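PDB 5JK2: Tp0751 from Treponema pallidum, which mediates adhesion to extracellular matrix components and interactions with host cells through a non-canonical lipocalin fold. Local coordinates for residues H96-N108 and S113-H125. The protein carries 1 engineered substitution. Sequence-based numbering, arbitrary orientation.
Sequences HTHRKTVSFLTRN and SIRRRLEVTFESH
Ser103 and Glu119 form a non-hydrogen-bonded pair of the antiparallel hairpin made by strands 101-108 and 115-122, neighbours in the eight-stranded barrel of this non-canonical lipocalin. The hairpin illustrates how a barrel wall gives its two faces different characters: Val102, Phe104, Thr106, Arg116, Leu118 and Val120 line one, while Thr101, Ser103, Leu105, Arg115, Arg117 and Glu119 occupy the other. On the latter, Glu119 folds back at chi2 (-68°), bringing OE1 to the hydroxyl of Ser103. The serine OG donates to Glu119 OE1 at 2.7 Å, meeting it on the syn side but 32° out of the carboxylate plane.

Further along the same face, Leu105 parts its two methyls between two arginines. With CG anti to the backbone N (chi1 -172°), CD1 lies against one face of the Arg115 guanidinium, toward its rim, 3.5 Å from NH2, whereas CD2 sits centrally over a face of the Arg117 group, 3.8 Å from its CZ. Arg117 also forms a salt bridge with Asp135 of strand 127-135, which holds the end of that side chain.

The other face is apolar toward Val102, Phe104, Leu118 and Val120; at the Thr106 end the buried Arg116 forms salt bridges with Glu134 and Glu88. Phe104 CB packs on Leu118 CB at 3.8 Å, and Val120 CG2 reaches the edge of the phenyl ring, 3.9 Å from CE2; Ile79 of strand 78-83 also touches Phe104. In buried Thr106, OG1 lies between the backbone N and the carbonyl carbon, turned to the neighbouring strand, where its hydroxyl is satisfied. Arg116 O is consequently gripped twice, by Thr106 N at 3.0 Å and by Thr106 OG1 at 2.9 Å.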
loop_
_atom_site.group_PDB
_atom_site.type_symbol
_atom_site.label_atom_id
_atom_site.label_comp_id
_atom_site.label_asym_id
_atom_site.label_seq_id
_atom_site.Cartn_x
_atom_site.Cartn_y
_atom_site.Cartn_z
ATOM N N HIS A 96 -3.031 -0.230 -10.602
ATOM C CA HIS A 96 -2.500 -1.111 -11.639
ATOM C C HIS A 96 -1.337 -1.946 -11.126
ATOM O O HIS A 96 -0.469 -1.447 -10.415
ATOM C CB HIS A 96 -2.048 -0.297 -12.856
ATOM C CG HIS A 96 -3.169 0.090 -13.770
ATOM N ND1 HIS A 96 -3.895 1.250 -13.611
ATOM C CD2 HIS A 96 -3.693 -0.538 -14.850
ATOM C CE1 HIS A 96 -4.815 1.324 -14.554
ATOM N NE2 HIS A 96 -4.715 0.253 -15.321
ATOM N N THR A 97 -1.338 -3.222 -11.499
ATOM C CA THR A 97 -0.255 -4.136 -11.162
ATOM C C THR A 97 0.647 -4.371 -12.368
ATOM O O THR A 97 0.167 -4.559 -13.484
ATOM C CB THR A 97 -0.791 -5.497 -10.686
ATOM O OG1 THR A 97 -1.441 -6.163 -11.774
ATOM C CG2 THR A 97 -1.776 -5.322 -9.545
ATOM N N HIS A 98 1.956 -4.357 -12.140
ATOM C CA HIS A 98 2.910 -4.767 -13.160
ATOM C C HIS A 98 4.074 -5.499 -12.507
ATOM O O HIS A 98 4.821 -4.916 -11.721
ATOM C CB HIS A 98 3.424 -3.567 -13.959
ATOM C CG HIS A 98 4.214 -3.951 -15.172
ATOM N ND1 HIS A 98 5.364 -3.294 -15.557
ATOM C CD2 HIS A 98 4.020 -4.933 -16.085
ATOM C CE1 HIS A 98 5.842 -3.853 -16.654
ATOM N NE2 HIS A 98 5.046 -4.850 -16.995
ATOM N N ARG A 99 4.216 -6.777 -12.842
ATOM C CA ARG A 99 5.265 -7.624 -12.282
ATOM C C ARG A 99 5.148 -7.704 -10.758
ATOM O O ARG A 99 4.384 -8.517 -10.240
ATOM C CB ARG A 99 6.645 -7.109 -12.701
ATOM C CG ARG A 99 6.797 -6.937 -14.200
ATOM C CD ARG A 99 8.247 -6.721 -14.589
ATOM N NE ARG A 99 9.017 -7.963 -14.531
ATOM C CZ ARG A 99 9.082 -8.854 -15.517
ATOM N NH1 ARG A 99 8.418 -8.654 -16.649
ATOM N NH2 ARG A 99 9.812 -9.951 -15.369
ATOM N N LYS A 100 5.895 -6.860 -10.047
ATOM C CA LYS A 100 5.912 -6.881 -8.585
ATOM C C LYS A 100 5.611 -5.505 -8.001
ATOM O O LYS A 100 6.027 -5.189 -6.882
ATOM C CB LYS A 100 7.269 -7.371 -8.077
ATOM C CG LYS A 100 7.610 -8.783 -8.517
ATOM C CD LYS A 100 8.962 -9.231 -7.985
ATOM C CE LYS A 100 9.095 -10.747 -8.029
ATOM N NZ LYS A 100 10.500 -11.206 -7.840
ATOM N N THR A 101 4.879 -4.695 -8.758
ATOM C CA THR A 101 4.588 -3.327 -8.356
ATOM C C THR A 101 3.126 -2.956 -8.572
ATOM O O THR A 101 2.621 -3.007 -9.693
ATOM C CB THR A 101 5.460 -2.327 -9.133
ATOM O OG1 THR A 101 6.829 -2.744 -9.081
ATOM C CG2 THR A 101 5.331 -0.925 -8.546
ATOM N N VAL A 102 2.457 -2.582 -7.485
ATOM C CA VAL A 102 1.130 -1.985 -7.564
ATOM C C VAL A 102 1.281 -0.470 -7.527
ATOM O O VAL A 102 1.900 0.074 -6.614
ATOM C CB VAL A 102 0.218 -2.437 -6.412
ATOM C CG1 VAL A 102 -1.209 -1.960 -6.645
ATOM C CG2 VAL A 102 0.251 -3.948 -6.270
ATOM N N SER A 103 0.717 0.205 -8.523
ATOM C CA SER A 103 0.805 1.657 -8.619
ATOM C C SER A 103 -0.563 2.294 -8.423
ATOM O O SER A 103 -1.465 2.119 -9.242
ATOM C CB SER A 103 1.394 2.069 -9.967
ATOM O OG SER A 103 2.784 1.794 -10.016
ATOM N N PHE A 104 -0.702 3.041 -7.333
ATOM C CA PHE A 104 -1.976 3.641 -6.961
ATOM C C PHE A 104 -2.085 5.107 -7.351
ATOM O O PHE A 104 -1.096 5.839 -7.343
ATOM C CB PHE A 104 -2.190 3.529 -5.455
ATOM C CG PHE A 104 -2.434 2.135 -4.977
ATOM C CD1 PHE A 104 -3.718 1.624 -4.927
ATOM C CD2 PHE A 104 -1.382 1.337 -4.563
ATOM C CE1 PHE A 104 -3.952 0.342 -4.480
ATOM C CE2 PHE A 104 -1.607 0.053 -4.116
ATOM C CZ PHE A 104 -2.894 -0.446 -4.074
ATOM N N LEU A 105 -3.304 5.523 -7.689
ATOM C CA LEU A 105 -3.648 6.937 -7.783
ATOM C C LEU A 105 -4.801 7.171 -6.823
ATOM O O LEU A 105 -5.935 6.778 -7.095
ATOM C CB LEU A 105 -4.029 7.343 -9.213
ATOM C CG LEU A 105 -4.229 8.837 -9.526
ATOM C CD1 LEU A 105 -5.576 9.355 -9.032
ATOM C CD2 LEU A 105 -3.097 9.692 -8.961
ATOM N N THR A 106 -4.498 7.802 -5.694
ATOM C CA THR A 106 -5.471 7.978 -4.626
ATOM C C THR A 106 -5.835 9.449 -4.464
ATOM O O THR A 106 -5.122 10.320 -4.949
ATOM C CB THR A 106 -4.933 7.438 -3.296
ATOM O OG1 THR A 106 -3.996 8.368 -2.741
ATOM C CG2 THR A 106 -4.247 6.097 -3.495
ATOM N N ARG A 107 -6.939 9.717 -3.773
ATOM C CA ARG A 107 -7.457 11.073 -3.643
ATOM C C ARG A 107 -8.042 11.323 -2.261
ATOM O O ARG A 107 -8.866 10.547 -1.774
ATOM C CB ARG A 107 -8.512 11.322 -4.718
ATOM C CG ARG A 107 -9.381 12.554 -4.501
ATOM C CD ARG A 107 -10.345 12.747 -5.663
ATOM N NE ARG A 107 -10.925 11.482 -6.113
ATOM C CZ ARG A 107 -11.968 10.881 -5.542
ATOM N NH1 ARG A 107 -12.416 9.733 -6.029
ATOM N NH2 ARG A 107 -12.562 11.420 -4.485
ATOM N N ASN A 108 -7.617 12.421 -1.640
ATOM C CA ASN A 108 -8.066 12.777 -0.300
ATOM C C ASN A 108 -9.589 12.806 -0.208
ATOM O O ASN A 108 -10.271 13.193 -1.156
ATOM C CB ASN A 108 -7.473 14.129 0.107
ATOM C CG ASN A 108 -7.968 14.606 1.457
ATOM O OD1 ASN A 108 -8.846 15.466 1.541
ATOM N ND2 ASN A 108 -7.403 14.054 2.523
ATOM N N SER A 113 -8.742 18.252 -4.583
ATOM C CA SER A 113 -7.542 18.902 -5.097
ATOM C C SER A 113 -6.281 18.149 -4.700
ATOM O O SER A 113 -5.299 18.120 -5.443
ATOM C CB SER A 113 -7.461 20.336 -4.579
ATOM O OG SER A 113 -8.729 20.962 -4.620
ATOM N N ILE A 114 -6.324 17.536 -3.523
ATOM C CA ILE A 114 -5.167 16.862 -2.960
ATOM C C ILE A 114 -5.257 15.362 -3.195
ATOM O O ILE A 114 -6.216 14.710 -2.784
ATOM C CB ILE A 114 -5.043 17.158 -1.457
ATOM C CG1 ILE A 114 -4.816 18.660 -1.234
ATOM C CG2 ILE A 114 -3.906 16.344 -0.838
ATOM C CD1 ILE A 114 -5.154 19.131 0.142
ATOM N N ARG A 115 -4.233 14.831 -3.850
ATOM C CA ARG A 115 -4.184 13.433 -4.231
ATOM C C ARG A 115 -2.817 12.878 -3.855
ATOM O O ARG A 115 -1.971 13.614 -3.356
ATOM C CB ARG A 115 -4.461 13.292 -5.729
ATOM C CG ARG A 115 -5.758 13.968 -6.152
ATOM C CD ARG A 115 -6.409 13.293 -7.345
ATOM N NE ARG A 115 -5.572 13.347 -8.538
ATOM C CZ ARG A 115 -5.940 12.888 -9.730
ATOM N NH1 ARG A 115 -5.110 12.980 -10.760
ATOM N NH2 ARG A 115 -7.134 12.335 -9.895
ATOM N N ARG A 116 -2.601 11.588 -4.083
ATOM C CA ARG A 116 -1.346 10.957 -3.690
ATOM C C ARG A 116 -1.037 9.724 -4.537
ATOM O O ARG A 116 -1.852 8.806 -4.634
ATOM C CB ARG A 116 -1.398 10.578 -2.209
ATOM C CG ARG A 116 -0.103 10.010 -1.655
ATOM C CD ARG A 116 -0.147 9.911 -0.143
ATOM N NE ARG A 116 -0.067 11.226 0.486
ATOM C CZ ARG A 116 -0.339 11.466 1.764
ATOM N NH1 ARG A 116 -0.717 10.477 2.564
ATOM N NH2 ARG A 116 -0.236 12.696 2.243
ATOM N N ARG A 117 0.146 9.717 -5.147
ATOM C CA ARG A 117 0.607 8.582 -5.939
ATOM C C ARG A 117 1.460 7.648 -5.099
ATOM O O ARG A 117 2.296 8.095 -4.316
ATOM C CB ARG A 117 1.406 9.059 -7.150
ATOM C CG ARG A 117 0.575 9.842 -8.138
ATOM C CD ARG A 117 1.319 10.102 -9.437
ATOM N NE ARG A 117 0.396 10.418 -10.526
ATOM C CZ ARG A 117 -0.232 11.582 -10.666
ATOM N NH1 ARG A 117 -1.055 11.770 -11.690
ATOM N NH2 ARG A 117 -0.047 12.557 -9.785
ATOM N N LEU A 118 1.250 6.349 -5.282
ATOM C CA LEU A 118 1.939 5.337 -4.498
ATOM C C LEU A 118 2.637 4.334 -5.405
ATOM O O LEU A 118 2.148 4.015 -6.488
ATOM C CB LEU A 118 0.950 4.614 -3.576
ATOM C CG LEU A 118 1.270 4.622 -2.078
ATOM C CD1 LEU A 118 1.234 6.040 -1.532
ATOM C CD2 LEU A 118 0.303 3.730 -1.316
ATOM N N GLU A 119 3.785 3.847 -4.951
ATOM C CA GLU A 119 4.548 2.845 -5.685
ATOM C C GLU A 119 4.904 1.685 -4.766
ATOM O O GLU A 119 6.027 1.586 -4.274
ATOM C CB GLU A 119 5.812 3.461 -6.279
ATOM C CG GLU A 119 5.548 4.573 -7.284
ATOM C CD GLU A 119 4.909 4.072 -8.568
ATOM O OE1 GLU A 119 4.925 2.847 -8.809
ATOM O OE2 GLU A 119 4.388 4.908 -9.336
ATOM N N VAL A 120 3.930 0.809 -4.543
ATOM C CA VAL A 120 4.101 -0.328 -3.647
ATOM C C VAL A 120 4.821 -1.481 -4.336
ATOM O O VAL A 120 4.245 -2.167 -5.182
ATOM C CB VAL A 120 2.749 -0.837 -3.125
ATOM C CG1 VAL A 120 2.962 -1.946 -2.110
ATOM C CG2 VAL A 120 1.950 0.308 -2.522
ATOM N N THR A 121 6.073 -1.703 -3.947
ATOM C CA THR A 121 6.889 -2.768 -4.519
ATOM C C THR A 121 7.036 -3.908 -3.523
ATOM O O THR A 121 7.651 -3.752 -2.468
ATOM C CB THR A 121 8.286 -2.258 -4.920
ATOM O OG1 THR A 121 8.154 -1.128 -5.791
ATOM C CG2 THR A 121 9.079 -3.351 -5.627
ATOM N N PHE A 122 6.460 -5.055 -3.867
ATOM C CA PHE A 122 6.532 -6.239 -3.024
ATOM C C PHE A 122 7.919 -6.863 -3.022
ATOM O O PHE A 122 8.576 -6.947 -4.059
ATOM C CB PHE A 122 5.521 -7.284 -3.486
ATOM C CG PHE A 122 4.139 -7.081 -2.945
ATOM C CD1 PHE A 122 3.237 -6.261 -3.596
ATOM C CD2 PHE A 122 3.736 -7.733 -1.795
ATOM C CE1 PHE A 122 1.961 -6.088 -3.100
ATOM C CE2 PHE A 122 2.468 -7.563 -1.296
ATOM C CZ PHE A 122 1.578 -6.742 -1.949
ATOM N N GLU A 123 8.348 -7.304 -1.844
ATOM C CA GLU A 123 9.585 -8.059 -1.696
ATOM C C GLU A 123 9.219 -9.476 -1.280
ATOM O O GLU A 123 9.874 -10.445 -1.659
ATOM C CB GLU A 123 10.510 -7.410 -0.662
ATOM C CG GLU A 123 10.561 -5.885 -0.736
ATOM C CD GLU A 123 11.517 -5.283 0.276
ATOM O OE1 GLU A 123 11.485 -4.049 0.468
ATOM O OE2 GLU A 123 12.302 -6.045 0.880
ATOM N N SER A 124 8.153 -9.577 -0.494
ATOM C CA SER A 124 7.620 -10.858 -0.061
ATOM C C SER A 124 6.129 -10.693 0.158
ATOM O O SER A 124 5.590 -9.605 -0.029
ATOM C CB SER A 124 8.299 -11.337 1.222
ATOM O OG SER A 124 9.706 -11.204 1.133
ATOM N N HIS A 125 5.461 -11.763 0.565
ATOM C CA HIS A 125 4.018 -11.709 0.741
ATOM C C HIS A 125 3.642 -10.777 1.894
ATOM O O HIS A 125 2.523 -10.265 1.942
ATOM C CB HIS A 125 3.452 -13.112 0.980
ATOM C CG HIS A 125 3.554 -13.579 2.398
ATOM N ND1 HIS A 125 2.616 -13.257 3.355
ATOM C CD2 HIS A 125 4.477 -14.348 3.021
ATOM C CE1 HIS A 125 2.960 -13.806 4.508
ATOM N NE2 HIS A 125 4.085 -14.473 4.331
#